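Glutathione synthetase-like effector 30 (Gpa-GSS30-apo) (Globodera pallida, PDB 5OET) is an effector of a plant-parasitic nematode, derived from a housekeeping glutathione synthetase and probably retaining its ATP-grasp ligase fold. Local coordinates at residues F101-D106 against I377-T382; Q264-L269 against I277-I282; G359-F364 against H372-I377. All coordinates share one frame; numbering follows the deposited sequence.

Interaction 1: F101-D106 against I377-T382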
# COMPACT_ATOMS: atom_id res chain seq x y z
N PHE A 101 4.28 26.67 11.61
CA PHE A 101 3.62 25.85 10.62
C PHE A 101 2.54 26.65 9.92
O PHE A 101 2.43 26.61 8.71
CB PHE A 101 3.01 24.61 11.26
CG PHE A 101 2.20 23.78 10.32
CD1 PHE A 101 2.79 22.76 9.58
CD2 PHE A 101 0.82 24.01 10.16
CE1 PHE A 101 2.04 21.98 8.71
CE2 PHE A 101 0.07 23.23 9.28
CZ PHE A 101 0.69 22.21 8.56
N GLN A 102 1.74 27.37 10.69
CA GLN A 102 0.72 28.22 10.10
C GLN A 102 1.37 29.34 9.27
O GLN A 102 0.91 29.66 8.19
CB GLN A 102 -0.23 28.77 11.18
CG GLN A 102 -1.63 29.15 10.69
CD GLN A 102 -2.27 28.06 9.83
OE1 GLN A 102 -2.85 28.36 8.78
NE2 GLN A 102 -2.14 26.79 10.25
N GLN A 103 2.47 29.90 9.75
CA GLN A 103 3.23 30.90 9.01
C GLN A 103 3.72 30.34 7.66
O GLN A 103 3.66 31.06 6.64
CB GLN A 103 4.40 31.41 9.85
CG GLN A 103 5.03 32.70 9.39
CD GLN A 103 6.35 33.00 10.09
OE1 GLN A 103 6.60 32.55 11.22
NE2 GLN A 103 7.19 33.79 9.43
N ALA A 104 4.19 29.09 7.64
CA ALA A 104 4.63 28.46 6.38
C ALA A 104 3.48 28.14 5.41
O ALA A 104 3.58 28.36 4.20
CB ALA A 104 5.41 27.20 6.68
N VAL A 105 2.41 27.59 5.95
CA VAL A 105 1.21 27.31 5.17
C VAL A 105 0.65 28.59 4.58
O VAL A 105 0.31 28.59 3.42
CB VAL A 105 0.15 26.58 6.02
CG1 VAL A 105 -1.23 26.63 5.37
CG2 VAL A 105 0.59 25.15 6.26
N ASP A 106 0.57 29.66 5.37
CA ASP A 106 -0.06 30.91 4.94
C ASP A 106 0.70 31.65 3.82
O ASP A 106 0.07 32.35 3.03
CB ASP A 106 -0.24 31.88 6.13
CG ASP A 106 -1.33 31.43 7.11
OD1 ASP A 106 -2.28 30.72 6.69
OD2 ASP A 106 -1.23 31.80 8.32
N ILE A 377 6.71 37.16 2.90
CA ILE A 377 7.89 36.57 2.26
C ILE A 377 9.20 37.06 2.89
O ILE A 377 10.09 36.25 3.12
CB ILE A 377 7.93 36.81 0.74
CG1 ILE A 377 6.82 36.02 0.06
CG2 ILE A 377 9.26 36.39 0.14
CD1 ILE A 377 6.67 36.30 -1.41
N ARG A 378 9.33 38.36 3.16
CA ARG A 378 10.55 38.87 3.76
C ARG A 378 10.82 38.25 5.12
O ARG A 378 11.97 37.98 5.42
CB ARG A 378 10.55 40.40 3.87
CG ARG A 378 10.59 41.14 2.54
CD ARG A 378 11.87 40.89 1.77
NE ARG A 378 12.06 41.76 0.62
CZ ARG A 378 13.08 41.68 -0.23
NH1 ARG A 378 14.03 40.76 -0.07
NH2 ARG A 378 13.18 42.53 -1.25
N LYS A 379 9.78 38.02 5.92
CA LYS A 379 9.92 37.38 7.26
C LYS A 379 10.67 36.04 7.26
O LYS A 379 11.44 35.76 8.19
CB LYS A 379 8.55 37.17 7.92
CG LYS A 379 8.15 38.18 8.98
CD LYS A 379 6.62 38.15 9.20
CE LYS A 379 6.17 38.52 10.62
NZ LYS A 379 6.42 39.95 10.99
N VAL A 380 10.45 35.22 6.23
CA VAL A 380 11.07 33.87 6.14
C VAL A 380 12.40 33.79 5.37
O VAL A 380 13.03 32.73 5.35
CB VAL A 380 10.09 32.81 5.54
CG1 VAL A 380 8.72 32.89 6.22
CG2 VAL A 380 9.93 32.98 4.03
N GLN A 381 12.82 34.88 4.72
CA GLN A 381 14.08 34.92 3.95
C GLN A 381 15.29 34.91 4.86
O GLN A 381 15.19 35.27 6.02
CB GLN A 381 14.14 36.15 3.05
CG GLN A 381 13.36 36.02 1.75
CD GLN A 381 13.55 37.22 0.83
OE1 GLN A 381 13.75 38.33 1.29
NE2 GLN A 381 13.51 36.99 -0.48
N THR A 382 16.44 34.51 4.32
CA THR A 382 17.71 34.60 5.04
C THR A 382 18.66 35.40 4.18
O THR A 382 19.04 34.94 3.10
CB THR A 382 18.33 33.21 5.31
OG1 THR A 382 17.33 32.32 5.80
CG2 THR A 382 19.47 33.32 6.33
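Q103 carries this contact, reaching from helix 98-119 to V380 and K379 on helix 373-380. From CB the chain starts out anti to the backbone N (chi1 -164°) and stays extended beyond CG, which takes the amide toward the other helix; CB, CG and CD serve as the arm, and NE2 at the tip does the touching. NE2 lies 3.7 Å from CG1 of V380, the methyl anti to that valine's carbonyl carbon, and 3.9 Å from CB of K379. Both are van der Waals contacts of an amide nitrogen with carbon. The side chains of Q103 and V380 run alongside each other head to tail, whereas K379 lies roughly perpendicular to the glutamine and leads its amino end away. Just beyond, R378 NH1 donates to Q381 OE1 (2.8 Å), in the carbonyl plane on a lone pair, linking these two residues within segment 377-382. L181 of strand 179-188 touches Q103, A104 and V380 alike, and V380 is also joined to Q183 through the backbone. Helix 98-119 lies with A104 and V105 on I477 of strand 469-484 and receives I377 against V107, A110 and L114.

Interaction 2: Q264-L269 against I277-I282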
# COMPACT_ATOMS: atom_id res chain seq x y z
N GLN A 264 0.20 6.74 -7.84
CA GLN A 264 -0.71 7.10 -6.74
C GLN A 264 -1.44 8.38 -7.01
O GLN A 264 -2.55 8.55 -6.52
CB GLN A 264 0.05 7.19 -5.40
CG GLN A 264 0.39 5.82 -4.83
CD GLN A 264 1.52 5.81 -3.84
OE1 GLN A 264 2.03 4.75 -3.49
NE2 GLN A 264 1.93 6.99 -3.36
N ILE A 265 -0.84 9.28 -7.79
CA ILE A 265 -1.55 10.48 -8.24
C ILE A 265 -2.73 10.06 -9.09
O ILE A 265 -3.83 10.58 -8.89
CB ILE A 265 -0.64 11.50 -8.98
CG1 ILE A 265 0.34 12.12 -7.99
CG2 ILE A 265 -1.44 12.63 -9.57
CD1 ILE A 265 1.58 12.69 -8.62
N THR A 266 -2.51 9.11 -10.01
CA THR A 266 -3.55 8.64 -10.92
C THR A 266 -4.66 7.90 -10.19
O THR A 266 -5.79 7.91 -10.65
CB THR A 266 -3.03 7.71 -12.04
OG1 THR A 266 -2.58 6.47 -11.47
CG2 THR A 266 -1.91 8.39 -12.83
N HIS A 267 -4.35 7.26 -9.07
CA HIS A 267 -5.39 6.59 -8.29
C HIS A 267 -6.35 7.64 -7.72
O HIS A 267 -7.54 7.39 -7.63
CB HIS A 267 -4.84 5.71 -7.17
CG HIS A 267 -3.84 4.70 -7.63
ND1 HIS A 267 -2.87 4.18 -6.80
CD2 HIS A 267 -3.64 4.13 -8.85
CE1 HIS A 267 -2.12 3.33 -7.48
NE2 HIS A 267 -2.56 3.29 -8.73
N GLN A 268 -5.83 8.82 -7.40
CA GLN A 268 -6.70 9.93 -6.99
C GLN A 268 -7.44 10.59 -8.16
O GLN A 268 -8.59 10.99 -8.01
CB GLN A 268 -5.92 10.98 -6.20
CG GLN A 268 -5.50 10.51 -4.81
CD GLN A 268 -6.68 10.09 -3.96
OE1 GLN A 268 -7.64 10.85 -3.79
NE2 GLN A 268 -6.65 8.86 -3.47
N LEU A 269 -6.79 10.71 -9.31
CA LEU A 269 -7.39 11.32 -10.51
C LEU A 269 -8.63 10.55 -10.98
O LEU A 269 -9.62 11.16 -11.37
CB LEU A 269 -6.36 11.40 -11.63
CG LEU A 269 -6.72 12.13 -12.92
CD1 LEU A 269 -7.10 13.58 -12.64
CD2 LEU A 269 -5.55 12.10 -13.90
N ILE A 277 -10.04 9.78 -17.60
CA ILE A 277 -8.93 10.41 -18.34
C ILE A 277 -7.77 9.44 -18.48
O ILE A 277 -7.29 8.90 -17.50
CB ILE A 277 -8.44 11.69 -17.66
CG1 ILE A 277 -9.55 12.74 -17.67
CG2 ILE A 277 -7.19 12.24 -18.36
CD1 ILE A 277 -9.29 13.89 -16.74
N LYS A 278 -7.32 9.21 -19.71
CA LYS A 278 -6.23 8.28 -19.94
C LYS A 278 -4.92 8.97 -19.56
O LYS A 278 -4.67 10.10 -19.95
CB LYS A 278 -6.20 7.77 -21.38
CG LYS A 278 -7.40 6.91 -21.76
CD LYS A 278 -7.59 6.85 -23.29
CE LYS A 278 -8.23 8.11 -23.86
NZ LYS A 278 -8.16 8.24 -25.35
N CYS A 279 -4.14 8.27 -18.77
CA CYS A 279 -2.83 8.69 -18.37
C CYS A 279 -1.88 7.68 -19.00
O CYS A 279 -2.07 6.49 -18.81
CB CYS A 279 -2.72 8.63 -16.84
SG CYS A 279 -3.77 9.85 -15.97
N ARG A 280 -0.88 8.13 -19.73
CA ARG A 280 -0.01 7.22 -20.44
C ARG A 280 1.39 7.30 -19.88
O ARG A 280 1.99 8.35 -19.86
CB ARG A 280 -0.05 7.53 -21.93
CG ARG A 280 -1.45 7.41 -22.51
CD ARG A 280 -1.92 5.96 -22.61
NE ARG A 280 -2.12 5.61 -24.03
CZ ARG A 280 -1.32 4.87 -24.79
NH1 ARG A 280 -0.22 4.29 -24.33
NH2 ARG A 280 -1.63 4.70 -26.06
N PHE A 281 1.90 6.17 -19.38
CA PHE A 281 3.22 6.10 -18.74
C PHE A 281 4.26 5.67 -19.74
O PHE A 281 4.21 4.54 -20.22
CB PHE A 281 3.20 5.15 -17.55
CG PHE A 281 2.62 5.77 -16.34
CD1 PHE A 281 1.28 6.14 -16.32
CD2 PHE A 281 3.41 6.02 -15.22
CE1 PHE A 281 0.74 6.74 -15.21
CE2 PHE A 281 2.86 6.61 -14.10
CZ PHE A 281 1.52 6.97 -14.10
N ILE A 282 5.20 6.57 -20.01
CA ILE A 282 6.25 6.36 -21.01
C ILE A 282 7.60 6.74 -20.38
O ILE A 282 7.66 7.69 -19.60
CB ILE A 282 5.90 7.18 -22.31
CG1 ILE A 282 6.52 6.55 -23.54
CG2 ILE A 282 6.32 8.65 -22.22
CD1 ILE A 282 6.23 7.34 -24.80
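T266 is the first residue of the helical segment 264-269 to meet the strand, and it touches both C279 and F281. Its CB points toward the strand, and the methyl does the work: CG2 is 3.9 Å from C279 SG and meets the CE1-CZ edge of the F281 ring, 3.9 Å from either atom. The methyl lies in the ring plane, and the two side chains approach head-on. The hydroxyl takes the other branch, between the backbone N and the carbonyl carbon (chi1 67°), where OG1 is hydrogen-bonded to the carbonyl oxygen of R263. This satisfies the polar end within the helix and gives the carbon end to the strand. The next residue, H267, belongs to a different surface, its ring meeting W57 of the second subunit edge-to-face. Q268 likewise looks elsewhere, with OE1 hydrogen-bonded to T227 OG1. One turn on from T266, L269 returns to the strand. Its CG is anti to the backbone N (chi1 -173°), and CD2 ends 3.5 Å from C279 SG in apolar packing. SG thus touches L269 CD2 and T266 CG2 from directions about a right angle apart. Helix 264-269 and strand 279-282 run nearly antiparallel, at 170°, their axes 10.8 Å apart at closest approach. The F281 ring is further held by stacking on F249 and a cation-pi contact with R263. In the fold this is a beta-alpha-beta crossover: strand 246-251 leads into helix 259-270, which returns to strand 279-283 running parallel to the first. The helix covers this sheet through T266 on F249 and I265 on F312, while helix 225-240 packs on I265 and I277.

Interaction 3: G359-F364 against H372-I377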
# COMPACT_ATOMS: atom_id res chain seq x y z
N GLY A 359 14.07 45.40 -2.50
CA GLY A 359 13.24 45.70 -3.68
C GLY A 359 12.84 44.52 -4.58
O GLY A 359 11.81 44.58 -5.24
N MET A 360 13.64 43.46 -4.59
CA MET A 360 13.49 42.40 -5.59
C MET A 360 12.20 41.59 -5.45
O MET A 360 11.70 41.08 -6.45
CB MET A 360 14.70 41.48 -5.58
CG MET A 360 15.99 42.17 -6.01
SD MET A 360 16.10 42.44 -7.79
CE MET A 360 17.52 43.55 -7.82
N VAL A 361 11.68 41.45 -4.24
CA VAL A 361 10.35 40.84 -4.02
C VAL A 361 9.26 41.87 -4.30
O VAL A 361 8.30 41.57 -5.00
CB VAL A 361 10.18 40.32 -2.57
CG1 VAL A 361 8.76 39.84 -2.32
CG2 VAL A 361 11.15 39.19 -2.28
N GLU A 362 9.43 43.07 -3.77
CA GLU A 362 8.43 44.15 -3.86
C GLU A 362 8.01 44.42 -5.31
O GLU A 362 6.86 44.74 -5.58
CB GLU A 362 8.96 45.44 -3.19
CG GLU A 362 8.93 45.44 -1.66
CD GLU A 362 10.00 44.58 -0.98
OE1 GLU A 362 9.94 44.41 0.27
OE2 GLU A 362 10.91 44.06 -1.68
N LYS A 363 8.97 44.24 -6.23
CA LYS A 363 8.79 44.40 -7.68
C LYS A 363 7.60 43.63 -8.26
O LYS A 363 6.97 44.11 -9.19
CB LYS A 363 10.10 43.97 -8.38
CG LYS A 363 10.17 44.14 -9.89
CD LYS A 363 11.36 43.38 -10.46
CE LYS A 363 11.74 43.80 -11.87
NZ LYS A 363 10.76 43.34 -12.89
N PHE A 364 7.30 42.45 -7.73
CA PHE A 364 6.21 41.61 -8.25
C PHE A 364 4.89 41.70 -7.45
O PHE A 364 4.02 40.86 -7.65
CB PHE A 364 6.69 40.16 -8.31
CG PHE A 364 7.91 39.97 -9.17
CD1 PHE A 364 7.79 39.82 -10.55
CD2 PHE A 364 9.18 39.99 -8.60
CE1 PHE A 364 8.91 39.67 -11.35
CE2 PHE A 364 10.31 39.85 -9.40
CZ PHE A 364 10.17 39.68 -10.77
N HIS A 372 0.41 42.22 3.55
CA HIS A 372 0.94 42.16 2.21
C HIS A 372 1.73 40.87 2.09
O HIS A 372 2.40 40.43 3.00
CB HIS A 372 1.86 43.36 1.92
CG HIS A 372 1.75 43.90 0.52
ND1 HIS A 372 1.96 45.23 0.24
CD2 HIS A 372 1.44 43.31 -0.67
CE1 HIS A 372 1.79 45.44 -1.06
NE2 HIS A 372 1.47 44.29 -1.63
N MET A 373 1.65 40.30 0.90
CA MET A 373 2.34 39.09 0.52
C MET A 373 3.86 39.27 0.52
O MET A 373 4.60 38.37 0.93
CB MET A 373 1.80 38.65 -0.85
CG MET A 373 0.27 38.50 -0.89
SD MET A 373 -0.49 37.26 -1.97
CE MET A 373 -2.09 38.06 -2.16
N ALA A 374 4.33 40.43 0.09
CA ALA A 374 5.77 40.73 0.09
C ALA A 374 6.42 40.69 1.48
O ALA A 374 7.53 40.18 1.61
CB ALA A 374 6.04 42.09 -0.55
N GLU A 375 5.76 41.23 2.51
CA GLU A 375 6.32 41.29 3.87
C GLU A 375 6.36 39.91 4.53
O GLU A 375 7.35 39.54 5.15
CB GLU A 375 5.56 42.28 4.75
CG GLU A 375 5.67 43.71 4.26
CD GLU A 375 5.19 44.76 5.27
OE1 GLU A 375 4.49 44.38 6.25
OE2 GLU A 375 5.51 45.97 5.09
N ALA A 376 5.28 39.16 4.36
CA ALA A 376 5.21 37.73 4.72
C ALA A 376 6.39 36.95 4.17
O ALA A 376 6.99 36.17 4.91
CB ALA A 376 3.92 37.11 4.22
N ILE A 377 6.71 37.16 2.90
CA ILE A 377 7.89 36.57 2.26
C ILE A 377 9.20 37.06 2.89
O ILE A 377 10.09 36.25 3.12
CB ILE A 377 7.93 36.81 0.74
CG1 ILE A 377 6.82 36.02 0.06
CG2 ILE A 377 9.26 36.39 0.14
CD1 ILE A 377 6.67 36.30 -1.41
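V361 meets A374 and I377 across a buried apolar contact, and its two methyls divide the work. CG1, anti to the backbone N (chi1 173°), lies 3.9 Å from A374 CB and equally near the CA of the same residue, so the valine packs on the helix backbone as well as on its side chain. CG2, on the side of the backbone N, meets I377 CG2 at 4.2 Å, and the valine and isoleucine side chains cross obliquely. A374 and I377 are three residues apart in the helix and both direct CB toward the loop, which lets a single valine touch both. I377 also meets A110 of helix 98-119 and F365, which extend the apolar cluster beyond the two segments.

Charged groups lie at the outer margin. E362 OE1 and E375 OE2, like charges, are 6.7 Å apart, a separation that probably costs little because E362 OE2 is in a salt bridge with R378 NH2.

Backbone hydrogen bonds shape each side separately. G359 O accepts from K363 N four residues on (3.0 Å), and V361 O from F364 N in the 3-10 manner (3.0 Å), around the 3-10 segment 362-363; I377 N to M373 O (3.1 Å) belongs to the regular helix. G359 precedes the turn with a positive phi (83°), which by itself favours glycine. F364 then meets F124 edge-to-face, and its carbonyl oxygen accepts from R117 NH1.

The loop holding 3-10 segment 362-363 packs on helix 373-380, which comes after a short disordered linker. Eukaryotic glutathione synthetases belong to the ATP-grasp family; within this chain the helix leads on to strand 384-386, an edge strand of the four-stranded antiparallel sheet.

Interactions 1 and 3 both use helix 373-380 and share I377; their centres are about 12 Å apart. They are tied directly by R378 NH2, 2.8 Å from E362 OE2 in a salt bridge, while I377 and Q103 connect the helix to helix 98-119. Interaction 2 stands apart, with its centre about 33 Å from that of interaction 1 and about 37 Å from that of interaction 3, on the opposite side of the chain's centre and beside the second subunit. Helix 373-380 leads toward the four-stranded antiparallel sheet; the magnesium ligands H406 and E426 lie just before its strand 408-412 and just after its strand 422-424, and neither belongs to any of the three contacts.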